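Local coordinates for protein glycosaminoglycan xylosylkinase (Hydra vulgaris, PDB 5XOM) that probably phosphorylates xylose in the linker sugars of proteoglycans, as a secretory-pathway kinase of the Fam20 family, at residues I47-V52 against L74-S79; F98-P103 against V154-N159; G257-D262 against Y283-N288; I264-F269 against S290-L295; K345-D350 against P354-D359. All blocks are in the same frame, centred on the assembly; numbering follows the deposited sequence.

Contact 1. Residues I47-V52 against L74-S79; sequences IHAWDV and LKAMSS
W50 lays the six-membered end of its indole beside A76 and M77 of helix 67-79. W50 CH2 stands 3.7 Å from A76 CB, and W50 CZ3 comes to 4.1 Å from M77 CG, the methionine crossing the indole at a slant before its chain leads off. With CG anti to its carbonyl carbon (chi1 -55°), the tryptophan brings the far rim of its indole to helix 67-79. Next to it the two alanines meet methyl to methyl, A49 CB to A76 CB at 3.5 Å, closer than usual carbon-carbon contact. This is the packing of two N-terminal helices, and the start of helix 49-56 is fixed by an N-cap: H48 ND1 accepts from W50 N at 3.0 Å, the N-H nearly straight at 166° but tilted out of the imidazole plane. H48 CE1 also sits over one face of the indole, toward its rim. At the pyrrole end, W50 NE1 donates to D101 O, tying this helix to the loop after strand 96-100.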
# COMPACT_ATOMS: atom_id res chain seq x y z
N ILE A 47 4.44 -9.40 9.95
CA ILE A 47 4.69 -9.81 8.57
C ILE A 47 6.18 -9.63 8.30
O ILE A 47 6.73 -8.55 8.56
CB ILE A 47 3.86 -9.00 7.56
CG1 ILE A 47 2.38 -8.99 7.97
CG2 ILE A 47 4.05 -9.56 6.14
CD1 ILE A 47 1.51 -8.11 7.11
N HIS A 48 6.84 -10.67 7.79
CA HIS A 48 8.26 -10.54 7.50
C HIS A 48 8.49 -9.92 6.13
O HIS A 48 7.74 -10.15 5.18
CB HIS A 48 8.98 -11.89 7.57
CG HIS A 48 10.47 -11.74 7.59
ND1 HIS A 48 11.23 -11.66 6.43
CD2 HIS A 48 11.35 -11.60 8.61
CE1 HIS A 48 12.50 -11.51 6.75
NE2 HIS A 48 12.60 -11.47 8.07
N ALA A 49 9.55 -9.11 6.04
CA ALA A 49 9.83 -8.34 4.83
C ALA A 49 10.00 -9.24 3.60
O ALA A 49 9.57 -8.87 2.51
CB ALA A 49 11.07 -7.48 5.04
N TRP A 50 10.62 -10.41 3.75
CA TRP A 50 10.82 -11.23 2.56
C TRP A 50 9.49 -11.74 2.02
O TRP A 50 9.36 -11.94 0.80
CB TRP A 50 11.77 -12.40 2.82
CG TRP A 50 13.14 -12.06 3.38
CD1 TRP A 50 13.92 -12.87 4.15
CD2 TRP A 50 13.89 -10.83 3.21
NE1 TRP A 50 15.10 -12.25 4.47
CE2 TRP A 50 15.11 -11.00 3.91
CE3 TRP A 50 13.66 -9.63 2.53
CZ2 TRP A 50 16.08 -10.00 3.95
CZ3 TRP A 50 14.63 -8.64 2.59
CH2 TRP A 50 15.82 -8.83 3.29
N ASP A 51 8.49 -11.91 2.88
CA ASP A 51 7.16 -12.26 2.39
C ASP A 51 6.50 -11.08 1.70
O ASP A 51 5.78 -11.26 0.71
CB ASP A 51 6.29 -12.77 3.54
CG ASP A 51 6.71 -14.15 4.03
OD1 ASP A 51 7.09 -15.00 3.19
OD2 ASP A 51 6.67 -14.38 5.25
N VAL A 52 6.71 -9.86 2.21
CA VAL A 52 6.22 -8.67 1.53
C VAL A 52 6.77 -8.60 0.11
O VAL A 52 6.04 -8.26 -0.83
CB VAL A 52 6.57 -7.41 2.34
CG1 VAL A 52 6.14 -6.16 1.59
CG2 VAL A 52 5.92 -7.47 3.72
N LEU A 74 13.22 -2.45 2.03
CA LEU A 74 14.52 -1.77 2.00
C LEU A 74 15.19 -1.78 3.37
O LEU A 74 16.41 -2.00 3.48
CB LEU A 74 14.36 -0.34 1.49
CG LEU A 74 13.81 -0.16 0.07
CD1 LEU A 74 13.78 1.33 -0.31
CD2 LEU A 74 14.67 -0.94 -0.93
N LYS A 75 14.42 -1.54 4.43
CA LYS A 75 14.99 -1.57 5.77
C LYS A 75 15.56 -2.94 6.10
O LYS A 75 16.63 -3.04 6.71
CB LYS A 75 13.92 -1.18 6.80
CG LYS A 75 14.41 -1.10 8.24
CD LYS A 75 13.27 -0.69 9.16
CE LYS A 75 13.71 -0.63 10.61
NZ LYS A 75 14.78 0.38 10.78
N ALA A 76 14.87 -4.00 5.70
CA ALA A 76 15.39 -5.34 5.97
C ALA A 76 16.67 -5.61 5.18
O ALA A 76 17.61 -6.20 5.71
CB ALA A 76 14.33 -6.39 5.65
N MET A 77 16.70 -5.21 3.91
CA MET A 77 17.93 -5.33 3.12
C MET A 77 19.07 -4.56 3.77
O MET A 77 20.23 -5.00 3.74
CB MET A 77 17.72 -4.83 1.69
CG MET A 77 16.72 -5.63 0.86
SD MET A 77 16.24 -4.71 -0.62
CE MET A 77 17.78 -4.70 -1.55
N SER A 78 18.77 -3.40 4.35
CA SER A 78 19.81 -2.55 4.91
C SER A 78 20.47 -3.18 6.13
O SER A 78 21.67 -3.02 6.33
CB SER A 78 19.21 -1.19 5.27
OG SER A 78 20.09 -0.46 6.09
N SER A 79 19.71 -3.94 6.93
CA SER A 79 20.21 -4.41 8.21
C SER A 79 20.35 -5.92 8.35
O SER A 79 20.97 -6.37 9.32
CB SER A 79 19.31 -3.89 9.35
OG SER A 79 17.99 -4.36 9.19

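Contact 2. Residues F98-P103 against V154-N159; sequences FSLDGP and VGRYIN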
# COMPACT_ATOMS: atom_id res chain seq x y z
N PHE A 98 25.17 -12.25 -1.87
CA PHE A 98 24.99 -12.41 -0.43
C PHE A 98 23.67 -13.11 -0.14
O PHE A 98 22.64 -12.83 -0.76
CB PHE A 98 24.98 -11.06 0.30
CG PHE A 98 26.29 -10.32 0.23
CD1 PHE A 98 27.47 -10.96 -0.10
CD2 PHE A 98 26.33 -8.96 0.53
CE1 PHE A 98 28.68 -10.26 -0.14
CE2 PHE A 98 27.53 -8.26 0.49
CZ PHE A 98 28.70 -8.91 0.15
N SER A 99 23.69 -14.03 0.83
CA SER A 99 22.49 -14.61 1.39
C SER A 99 22.15 -13.85 2.67
O SER A 99 22.96 -13.83 3.60
CB SER A 99 22.68 -16.09 1.69
OG SER A 99 22.83 -16.79 0.47
N LEU A 100 20.97 -13.23 2.72
CA LEU A 100 20.54 -12.52 3.91
C LEU A 100 19.63 -13.38 4.77
O LEU A 100 18.79 -14.15 4.26
CB LEU A 100 19.83 -11.21 3.57
CG LEU A 100 20.59 -10.31 2.59
CD1 LEU A 100 19.72 -9.13 2.20
CD2 LEU A 100 21.95 -9.88 3.18
N ASP A 101 19.78 -13.24 6.08
CA ASP A 101 19.08 -14.07 7.05
C ASP A 101 17.60 -13.72 7.09
O ASP A 101 17.17 -12.64 6.68
CB ASP A 101 19.71 -13.89 8.43
CG ASP A 101 19.51 -15.10 9.33
OD1 ASP A 101 18.96 -16.11 8.86
OD2 ASP A 101 19.94 -15.04 10.50
N GLY A 102 16.82 -14.67 7.60
CA GLY A 102 15.39 -14.50 7.78
C GLY A 102 14.74 -15.85 8.01
O GLY A 102 15.41 -16.89 8.01
N PRO A 103 13.42 -15.87 8.22
CA PRO A 103 12.72 -17.17 8.29
C PRO A 103 13.00 -18.02 7.06
O PRO A 103 13.15 -19.24 7.16
CB PRO A 103 11.24 -16.77 8.38
CG PRO A 103 11.26 -15.38 8.93
CD PRO A 103 12.49 -14.74 8.36
N VAL A 154 19.24 -1.17 -2.32
CA VAL A 154 19.63 -0.36 -1.17
C VAL A 154 21.15 -0.20 -1.15
O VAL A 154 21.90 -1.12 -1.52
CB VAL A 154 19.13 -0.96 0.16
CG1 VAL A 154 20.08 -2.04 0.68
CG2 VAL A 154 18.97 0.11 1.17
N GLY A 155 21.60 0.99 -0.73
CA GLY A 155 23.00 1.19 -0.45
C GLY A 155 23.36 0.66 0.93
O GLY A 155 22.53 0.60 1.84
N ARG A 156 24.61 0.23 1.07
CA ARG A 156 25.01 -0.29 2.37
C ARG A 156 26.53 -0.26 2.51
O ARG A 156 27.24 -0.52 1.54
CB ARG A 156 24.51 -1.71 2.54
CG ARG A 156 24.87 -2.33 3.85
CD ARG A 156 24.01 -3.56 4.08
NE ARG A 156 24.56 -4.44 5.10
CZ ARG A 156 23.96 -5.54 5.53
NH1 ARG A 156 22.77 -5.92 5.05
NH2 ARG A 156 24.53 -6.28 6.47
N TYR A 157 27.00 0.02 3.72
CA TYR A 157 28.41 -0.07 4.06
C TYR A 157 28.68 -1.44 4.68
O TYR A 157 28.15 -1.76 5.74
CB TYR A 157 28.82 1.03 5.04
CG TYR A 157 28.65 2.44 4.49
CD1 TYR A 157 29.57 2.98 3.60
CD2 TYR A 157 27.58 3.24 4.90
CE1 TYR A 157 29.43 4.26 3.11
CE2 TYR A 157 27.44 4.53 4.41
CZ TYR A 157 28.36 5.04 3.52
OH TYR A 157 28.22 6.32 3.04
N ILE A 158 29.48 -2.25 3.99
CA ILE A 158 29.75 -3.63 4.38
C ILE A 158 31.11 -3.70 5.06
O ILE A 158 32.12 -3.29 4.48
CB ILE A 158 29.73 -4.57 3.16
CG1 ILE A 158 28.39 -4.48 2.42
CG2 ILE A 158 30.02 -5.99 3.60
CD1 ILE A 158 27.23 -5.12 3.15
N ASN A 159 31.15 -4.23 6.28
CA ASN A 159 32.43 -4.55 6.92
C ASN A 159 32.89 -5.89 6.36
O ASN A 159 32.41 -6.95 6.77
CB ASN A 159 32.28 -4.62 8.43
CG ASN A 159 33.60 -4.93 9.13
OD1 ASN A 159 34.39 -5.75 8.67
ND2 ASN A 159 33.84 -4.27 10.25
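F98 and I158 meet through their outer atoms, F98 CE2 standing 4.1 Å from I158 CD1. The two side chains run past each other in opposite directions, each reaching across from its own strand. F98 carries CG anti to its carbonyl carbon (chi1 -65°), and the ring extends toward strand 153-159. I158 also has CG1 anti to its carbonyl carbon, then bends at chi2 (-72°), which turns CD1 to the phenyl ring. The strands are not neighbours: both belong to the five-stranded antiparallel sheet that fits the N-lobe of a kinase-like fold, with strands 106-112 and 205-212 lying between them. Even the nearest backbone pair, F98 CA and I158 CA, is 11.1 Å apart. Contact is therefore made by long side chains over one side of the sheet, where F110 of strand 106-112 stacks on F98 and touches I158. L100 adds a looser approach, L100 CD2 to R156 NH1 at 4.5 Å. The arginine is stretched nearly straight from CB to its guanidinium, which sets NH1 nearest L100 while NH2 makes a salt bridge with E163. NH1 also donates to the carbonyls of M77 in helix 67-79 and of A80 just after it.

Contact 3. Residues G257-D262 against Y283-N288; sequences GPRLLD and YIENEN. With NAG (2-acetamido-2-deoxy-beta-D-glucopyranose), chain D.
R259 spreads its guanidinium over one face of the Y283 ring in a cation-pi pair, R259 CZ lying 3.9 Å from the Y283 ring centroid and only 6° off the ring normal. The two planes are not parallel but inclined by 36°, which brings one edge of the guanidinium down: R259 NH2 is 3.4 Å from Y283 CD2. The arginine gets there by folding, with bends at chi2 (63°) and chi3. E285 approaches the guanidinium at its edge, near its plane; E285 OE2 is 4.4 Å from R259 NH2, too far for a salt bridge, and a water spans the gap, donating to OE2 and weakly accepting from NH2. A second water accepts from R259 NH1 and makes a weak bond with Y283 OH. Replacing Y283 by an alanine would probably strip the guanidinium of its aromatic face and the second water of its hydroxyl partner. Farther along, N286 OD1 accepts from N288 N to form an Asx turn, and N288 ND2 bears the N-linked glycan, its bond to NAG C1 measuring 1.5 Å. R259 stands at the start of helix 259-273 and reaches across to the three-stranded antiparallel sheet, where Y281 OH bonds NH1, S290 OG bonds NH2 and L223 of strand 221-224 packs against it.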
# COMPACT_ATOMS: atom_id res chain seq x y z
N GLY A 257 0.75 -7.87 -28.65
CA GLY A 257 1.00 -7.85 -27.23
C GLY A 257 1.83 -6.66 -26.78
O GLY A 257 2.04 -5.70 -27.53
N PRO A 258 2.32 -6.72 -25.55
CA PRO A 258 2.98 -5.56 -24.93
C PRO A 258 4.48 -5.44 -25.16
O PRO A 258 5.07 -4.49 -24.65
CB PRO A 258 2.68 -5.79 -23.44
CG PRO A 258 2.70 -7.27 -23.30
CD PRO A 258 2.12 -7.82 -24.59
N ARG A 259 5.11 -6.36 -25.89
CA ARG A 259 6.57 -6.41 -25.89
C ARG A 259 7.19 -5.15 -26.46
O ARG A 259 8.13 -4.60 -25.89
CB ARG A 259 7.09 -7.62 -26.67
CG ARG A 259 8.60 -7.72 -26.59
CD ARG A 259 9.08 -7.95 -25.16
NE ARG A 259 8.33 -8.98 -24.47
CZ ARG A 259 8.62 -10.28 -24.55
NH1 ARG A 259 9.65 -10.69 -25.30
NH2 ARG A 259 7.88 -11.16 -23.89
N LEU A 260 6.68 -4.68 -27.61
CA LEU A 260 7.34 -3.55 -28.26
C LEU A 260 7.11 -2.25 -27.50
O LEU A 260 8.02 -1.43 -27.37
CB LEU A 260 6.87 -3.42 -29.71
CG LEU A 260 7.35 -2.17 -30.45
CD1 LEU A 260 8.83 -2.30 -30.76
CD2 LEU A 260 6.58 -1.99 -31.75
N LEU A 261 5.91 -2.06 -26.95
CA LEU A 261 5.68 -0.88 -26.12
C LEU A 261 6.51 -0.95 -24.83
O LEU A 261 6.92 0.09 -24.31
CB LEU A 261 4.20 -0.73 -25.80
CG LEU A 261 3.32 -0.32 -26.98
CD1 LEU A 261 1.86 -0.19 -26.53
CD2 LEU A 261 3.82 0.99 -27.58
N ASP A 262 6.75 -2.15 -24.31
CA ASP A 262 7.66 -2.29 -23.17
C ASP A 262 9.06 -1.80 -23.54
O ASP A 262 9.69 -1.06 -22.77
CB ASP A 262 7.71 -3.73 -22.68
CG ASP A 262 6.53 -4.09 -21.78
OD1 ASP A 262 5.62 -3.25 -21.60
OD2 ASP A 262 6.51 -5.22 -21.25
N TYR A 283 12.74 -10.49 -19.26
CA TYR A 283 11.31 -10.32 -19.01
C TYR A 283 10.79 -11.47 -18.15
O TYR A 283 11.37 -12.56 -18.12
CB TYR A 283 10.53 -10.23 -20.33
CG TYR A 283 10.56 -11.46 -21.21
CD1 TYR A 283 11.60 -11.66 -22.12
CD2 TYR A 283 9.53 -12.39 -21.18
CE1 TYR A 283 11.62 -12.78 -22.95
CE2 TYR A 283 9.55 -13.51 -22.00
CZ TYR A 283 10.59 -13.70 -22.89
OH TYR A 283 10.60 -14.81 -23.70
N ILE A 284 9.70 -11.19 -17.43
CA ILE A 284 8.96 -12.21 -16.70
C ILE A 284 7.71 -12.55 -17.50
O ILE A 284 7.29 -11.79 -18.38
CB ILE A 284 8.59 -11.75 -15.27
CG1 ILE A 284 7.76 -10.46 -15.31
CG2 ILE A 284 9.85 -11.57 -14.42
CD1 ILE A 284 7.22 -10.02 -13.95
N GLU A 285 7.12 -13.70 -17.21
CA GLU A 285 5.98 -14.15 -18.00
C GLU A 285 5.21 -15.21 -17.22
O GLU A 285 5.80 -16.06 -16.56
CB GLU A 285 6.45 -14.70 -19.35
CG GLU A 285 5.33 -15.10 -20.30
CD GLU A 285 5.85 -15.43 -21.69
OE1 GLU A 285 6.60 -16.42 -21.80
OE2 GLU A 285 5.52 -14.72 -22.65
N ASN A 286 3.88 -15.13 -17.30
CA ASN A 286 3.01 -16.19 -16.80
C ASN A 286 1.76 -16.22 -17.68
O ASN A 286 1.77 -15.70 -18.81
CB ASN A 286 2.71 -15.99 -15.30
CG ASN A 286 1.91 -14.74 -15.00
OD1 ASN A 286 1.34 -14.11 -15.90
ND2 ASN A 286 1.85 -14.38 -13.73
N GLU A 287 0.69 -16.83 -17.19
CA GLU A 287 -0.53 -16.96 -17.98
C GLU A 287 -1.20 -15.62 -18.28
O GLU A 287 -1.96 -15.55 -19.26
CB GLU A 287 -1.52 -17.91 -17.29
CG GLU A 287 -2.14 -17.36 -16.02
CD GLU A 287 -2.94 -18.40 -15.26
OE1 GLU A 287 -2.89 -19.59 -15.66
OE2 GLU A 287 -3.61 -18.04 -14.27
N ASN A 288 -0.96 -14.57 -17.50
CA ASN A 288 -1.69 -13.31 -17.70
C ASN A 288 -0.87 -12.29 -18.50
O ASN A 288 -1.28 -11.13 -18.57
CB ASN A 288 -2.11 -12.68 -16.36
CG ASN A 288 -3.04 -13.57 -15.52
OD1 ASN A 288 -3.73 -14.46 -16.03
ND2 ASN A 288 -3.04 -13.30 -14.21
C1 NAG D . -3.57 -13.93 -13.01
C2 NAG D . -4.99 -14.38 -12.58
C3 NAG D . -4.90 -15.22 -11.30
C4 NAG D . -3.84 -16.32 -11.41
C5 NAG D . -2.52 -15.73 -11.89
C6 NAG D . -1.45 -16.77 -12.16
C7 NAG D . -7.20 -13.30 -12.48
C8 NAG D . -7.95 -12.04 -12.18
N2 NAG D . -5.87 -13.24 -12.36
O3 NAG D . -6.16 -15.80 -10.98
O4 NAG D . -3.62 -16.91 -10.13
O5 NAG D . -2.73 -15.05 -13.12
O6 NAG D . -0.35 -16.20 -12.84
O7 NAG D . -7.78 -14.33 -12.82
O HOH W 1 6.86 -13.62 -24.94
O HOH W 2 9.03 -13.48 -25.57

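Contact 4. Residues I264-F269 against S290-L295; sequences IDTSIF and SMVIHL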
# COMPACT_ATOMS: atom_id res chain seq x y z
N ILE A 264 9.86 0.33 -25.76
CA ILE A 264 9.84 1.78 -25.93
C ILE A 264 9.83 2.47 -24.56
O ILE A 264 10.55 3.46 -24.35
CB ILE A 264 8.65 2.19 -26.82
CG1 ILE A 264 8.80 1.55 -28.20
CG2 ILE A 264 8.58 3.70 -26.93
CD1 ILE A 264 7.65 1.80 -29.17
N ASP A 265 9.01 1.97 -23.62
CA ASP A 265 9.09 2.43 -22.23
C ASP A 265 10.52 2.36 -21.72
O ASP A 265 11.05 3.33 -21.16
CB ASP A 265 8.20 1.58 -21.32
CG ASP A 265 6.73 1.95 -21.40
OD1 ASP A 265 6.39 3.01 -21.97
OD2 ASP A 265 5.91 1.17 -20.85
N THR A 266 11.16 1.20 -21.87
CA THR A 266 12.48 0.98 -21.31
C THR A 266 13.55 1.80 -22.03
O THR A 266 14.56 2.16 -21.42
CB THR A 266 12.81 -0.52 -21.33
OG1 THR A 266 11.88 -1.21 -20.48
CG2 THR A 266 14.23 -0.79 -20.84
N SER A 267 13.34 2.12 -23.31
CA SER A 267 14.29 2.99 -23.99
C SER A 267 14.23 4.41 -23.45
O SER A 267 15.27 5.09 -23.37
CB SER A 267 14.04 2.98 -25.50
OG SER A 267 12.92 3.78 -25.83
N ILE A 268 13.05 4.87 -23.04
CA ILE A 268 12.93 6.17 -22.39
C ILE A 268 13.62 6.14 -21.03
O ILE A 268 14.37 7.06 -20.68
CB ILE A 268 11.44 6.55 -22.26
CG1 ILE A 268 10.86 6.90 -23.63
CG2 ILE A 268 11.26 7.71 -21.28
CD1 ILE A 268 9.35 6.99 -23.64
N PHE A 269 13.38 5.08 -20.26
CA PHE A 269 14.01 4.95 -18.95
C PHE A 269 15.53 4.86 -19.09
O PHE A 269 16.27 5.52 -18.36
CB PHE A 269 13.44 3.73 -18.24
CG PHE A 269 14.14 3.34 -16.96
CD1 PHE A 269 13.86 4.00 -15.77
CD2 PHE A 269 15.03 2.28 -16.94
CE1 PHE A 269 14.48 3.64 -14.59
CE2 PHE A 269 15.66 1.90 -15.74
CZ PHE A 269 15.38 2.59 -14.57
N SER A 290 3.22 -10.74 -20.00
CA SER A 290 4.66 -10.65 -19.84
C SER A 290 5.06 -9.19 -19.68
O SER A 290 4.30 -8.28 -19.99
CB SER A 290 5.40 -11.28 -21.03
OG SER A 290 5.34 -10.45 -22.17
N MET A 291 6.28 -8.97 -19.18
CA MET A 291 6.79 -7.62 -19.01
C MET A 291 8.31 -7.61 -19.03
O MET A 291 8.94 -8.42 -18.35
CB MET A 291 6.29 -6.98 -17.70
CG MET A 291 6.79 -5.54 -17.49
SD MET A 291 5.93 -4.57 -16.24
CE MET A 291 6.62 -5.28 -14.78
N VAL A 292 8.88 -6.68 -19.79
CA VAL A 292 10.32 -6.44 -19.75
C VAL A 292 10.66 -5.70 -18.46
O VAL A 292 10.04 -4.69 -18.12
CB VAL A 292 10.77 -5.64 -20.98
CG1 VAL A 292 12.29 -5.40 -20.95
CG2 VAL A 292 10.33 -6.33 -22.26
N ILE A 293 11.63 -6.23 -17.70
CA ILE A 293 11.95 -5.68 -16.39
C ILE A 293 13.24 -4.89 -16.48
O ILE A 293 14.10 -5.13 -17.33
CB ILE A 293 12.04 -6.77 -15.30
CG1 ILE A 293 13.08 -7.84 -15.66
CG2 ILE A 293 10.68 -7.40 -15.05
CD1 ILE A 293 13.30 -8.84 -14.55
N HIS A 294 13.37 -3.92 -15.57
CA HIS A 294 14.55 -3.06 -15.49
C HIS A 294 15.54 -3.69 -14.53
O HIS A 294 15.71 -3.28 -13.38
CB HIS A 294 14.16 -1.66 -15.07
CG HIS A 294 13.23 -0.98 -16.08
ND1 HIS A 294 12.40 0.09 -15.73
CD2 HIS A 294 13.04 -1.22 -17.40
CE1 HIS A 294 11.74 0.46 -16.80
NE2 HIS A 294 12.11 -0.32 -17.81
N LEU A 295 16.21 -4.72 -15.02
CA LEU A 295 17.17 -5.49 -14.23
C LEU A 295 18.58 -5.20 -14.76
O LEU A 295 18.79 -5.11 -15.98
CB LEU A 295 16.83 -6.98 -14.29
CG LEU A 295 17.75 -7.97 -13.62
CD1 LEU A 295 17.78 -7.65 -12.14
CD2 LEU A 295 17.19 -9.37 -13.84
O HOH W 3 9.36 -2.59 -19.88
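H294 starts at CB, with H294 CB 3.9 Å from F269 CE2, and from there its imidazole lies flat on the phenyl ring. CG and ND1 come next, H294 ND1 standing 3.6 Å from F269 CD2, and CE1 follows over the same face. The result is an offset stack with planes only 3° apart and the F269 and H294 ring centroids separated by 4.2 Å. ND1 is also hydrogen-bonded to D142 of helix 132-144. Farther round the ring, H294 CD2 faces the T266 methyl, CG2, at 3.7 Å, and at the tip H294 NE2 shares a 2.8 Å hydrogen bond with T266 OG1, which lies in the imidazole plane. The histidine centres an inverse gamma turn in the segment that follows the small sheet of this kinase-like domain beside helix 259-273. A leucine in its place would probably leave T266 OG1 and D142 without this partner and lose the flat stack on F269. T266 OG1 also bonds D262 O and a water that donates to V292 O.

Contact 5. Residues K345-D350 against P354-D359; sequences KRLSID and PILTSD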
# COMPACT_ATOMS: atom_id res chain seq x y z
N LYS A 345 14.69 13.70 -3.38
CA LYS A 345 14.00 13.54 -2.10
C LYS A 345 13.89 12.07 -1.71
O LYS A 345 14.03 11.72 -0.53
CB LYS A 345 12.62 14.19 -2.14
CG LYS A 345 12.65 15.70 -2.00
CD LYS A 345 11.28 16.31 -2.23
CE LYS A 345 11.32 17.82 -2.09
NZ LYS A 345 10.00 18.43 -2.42
N ARG A 346 13.63 11.19 -2.68
CA ARG A 346 13.58 9.76 -2.37
C ARG A 346 14.97 9.19 -2.15
O ARG A 346 15.15 8.31 -1.30
CB ARG A 346 12.88 9.00 -3.49
CG ARG A 346 11.52 9.55 -3.83
CD ARG A 346 11.04 8.96 -5.14
NE ARG A 346 9.63 9.20 -5.38
CZ ARG A 346 8.74 8.23 -5.59
NH1 ARG A 346 9.11 6.96 -5.60
NH2 ARG A 346 7.47 8.54 -5.80
N LEU A 347 15.98 9.67 -2.89
CA LEU A 347 17.33 9.15 -2.70
C LEU A 347 17.88 9.54 -1.34
O LEU A 347 18.75 8.83 -0.82
CB LEU A 347 18.26 9.65 -3.82
CG LEU A 347 17.91 9.31 -5.27
CD1 LEU A 347 18.85 10.02 -6.25
CD2 LEU A 347 17.88 7.79 -5.52
N SER A 348 17.39 10.62 -0.75
CA SER A 348 17.90 11.10 0.53
C SER A 348 17.61 10.15 1.69
O SER A 348 18.17 10.35 2.77
CB SER A 348 17.31 12.47 0.86
OG SER A 348 15.94 12.35 1.19
N ILE A 349 16.76 9.14 1.50
CA ILE A 349 16.54 8.15 2.55
C ILE A 349 17.57 7.03 2.52
O ILE A 349 17.66 6.27 3.49
CB ILE A 349 15.13 7.53 2.44
CG1 ILE A 349 15.10 6.50 1.31
CG2 ILE A 349 14.06 8.61 2.19
CD1 ILE A 349 13.74 5.97 1.00
N ASP A 350 18.37 6.91 1.43
CA ASP A 350 19.22 5.73 1.34
C ASP A 350 20.47 5.92 2.19
O ASP A 350 20.96 7.04 2.33
CB ASP A 350 19.58 5.46 -0.13
CG ASP A 350 20.48 4.25 -0.30
OD1 ASP A 350 19.95 3.20 -0.70
OD2 ASP A 350 21.70 4.33 -0.03
N PRO A 354 24.76 11.20 -0.35
CA PRO A 354 24.28 11.47 -1.72
C PRO A 354 24.51 10.34 -2.72
O PRO A 354 25.57 9.71 -2.73
CB PRO A 354 25.06 12.72 -2.16
CG PRO A 354 25.81 13.19 -0.99
CD PRO A 354 25.75 12.19 0.11
N ILE A 355 23.51 10.09 -3.56
CA ILE A 355 23.56 9.03 -4.56
C ILE A 355 24.05 9.56 -5.91
O ILE A 355 24.85 8.91 -6.58
CB ILE A 355 22.18 8.37 -4.69
CG1 ILE A 355 21.70 7.83 -3.34
CG2 ILE A 355 22.20 7.28 -5.75
CD1 ILE A 355 22.66 6.87 -2.68
N LEU A 356 23.57 10.74 -6.30
CA LEU A 356 23.95 11.37 -7.56
C LEU A 356 24.45 12.78 -7.30
O LEU A 356 23.99 13.46 -6.38
CB LEU A 356 22.78 11.44 -8.56
CG LEU A 356 22.14 10.15 -9.06
CD1 LEU A 356 20.84 10.46 -9.83
CD2 LEU A 356 23.12 9.40 -9.93
N THR A 357 25.40 13.22 -8.12
CA THR A 357 25.79 14.62 -8.11
C THR A 357 24.68 15.47 -8.70
O THR A 357 23.82 14.98 -9.45
CB THR A 357 27.06 14.85 -8.93
OG1 THR A 357 26.82 14.45 -10.29
CG2 THR A 357 28.23 14.04 -8.37
N SER A 358 24.70 16.76 -8.38
CA SER A 358 23.68 17.64 -8.93
C SER A 358 23.76 17.72 -10.45
O SER A 358 22.74 18.03 -11.09
CB SER A 358 23.81 19.04 -8.31
OG SER A 358 25.11 19.56 -8.52
N ASP A 359 24.93 17.45 -11.04
CA ASP A 359 25.03 17.46 -12.49
C ASP A 359 24.26 16.30 -13.13
O ASP A 359 23.66 16.46 -14.19
CB ASP A 359 26.51 17.42 -12.93
CG ASP A 359 27.26 18.70 -12.59
OD1 ASP A 359 26.68 19.79 -12.63
OD2 ASP A 359 28.49 18.62 -12.33
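The connection between helix 339-347 and helix 358-382 doubles back on itself here, and its two arms are held together by apolar side chains. L347, on helix 339-347, places its CB 3.9 Å from I355 CG1, and L347 CD1 reaches on to L356 CD1 at 4.1 Å; the leucine crosses both partners at a slant. A type I beta turn from L347 to D350 makes the bend, closed by the bond from D350 N to L347 O at 3.0 Å, and S348 OG donates to K345 O at 2.6 Å. After the cis peptide before P354, the chain returns with I355 facing the turn. Its CG1 lies anti to the carbonyl carbon and chi2 is -55°, a bend that brings I355 CD1 to 3.8 Å from D350 OD2, the isoleucine standing roughly at right angles to the aspartate. D350 spends its carboxylate on backbone: OD1 accepts from G155 N of strand 153-159, and OD2 from I352 N within the connection. Helix 132-144 packs on L347 and D350.

All five contacts are largely buried, but contact 4 lies nearest the centre of the chain, its own centre about 10 Å away, whereas contact 3 runs out to a surface glycan. Those two share helix 259-273 and neighbouring strands of one small sheet, with centres about 10 Å apart; both rest on aromatic faces, one under a watered cation, the other in a ring stack with a hydrogen bond. Contacts 1 and 2 adjoin, with centres about 10 Å apart, joined by M77 O to R156 NH1 and by W50 NE1 to D101 O, and meet across their segments mainly through hydrocarbon. Contact 5, likewise apolar, is tied to contact 2 through D350 and G155.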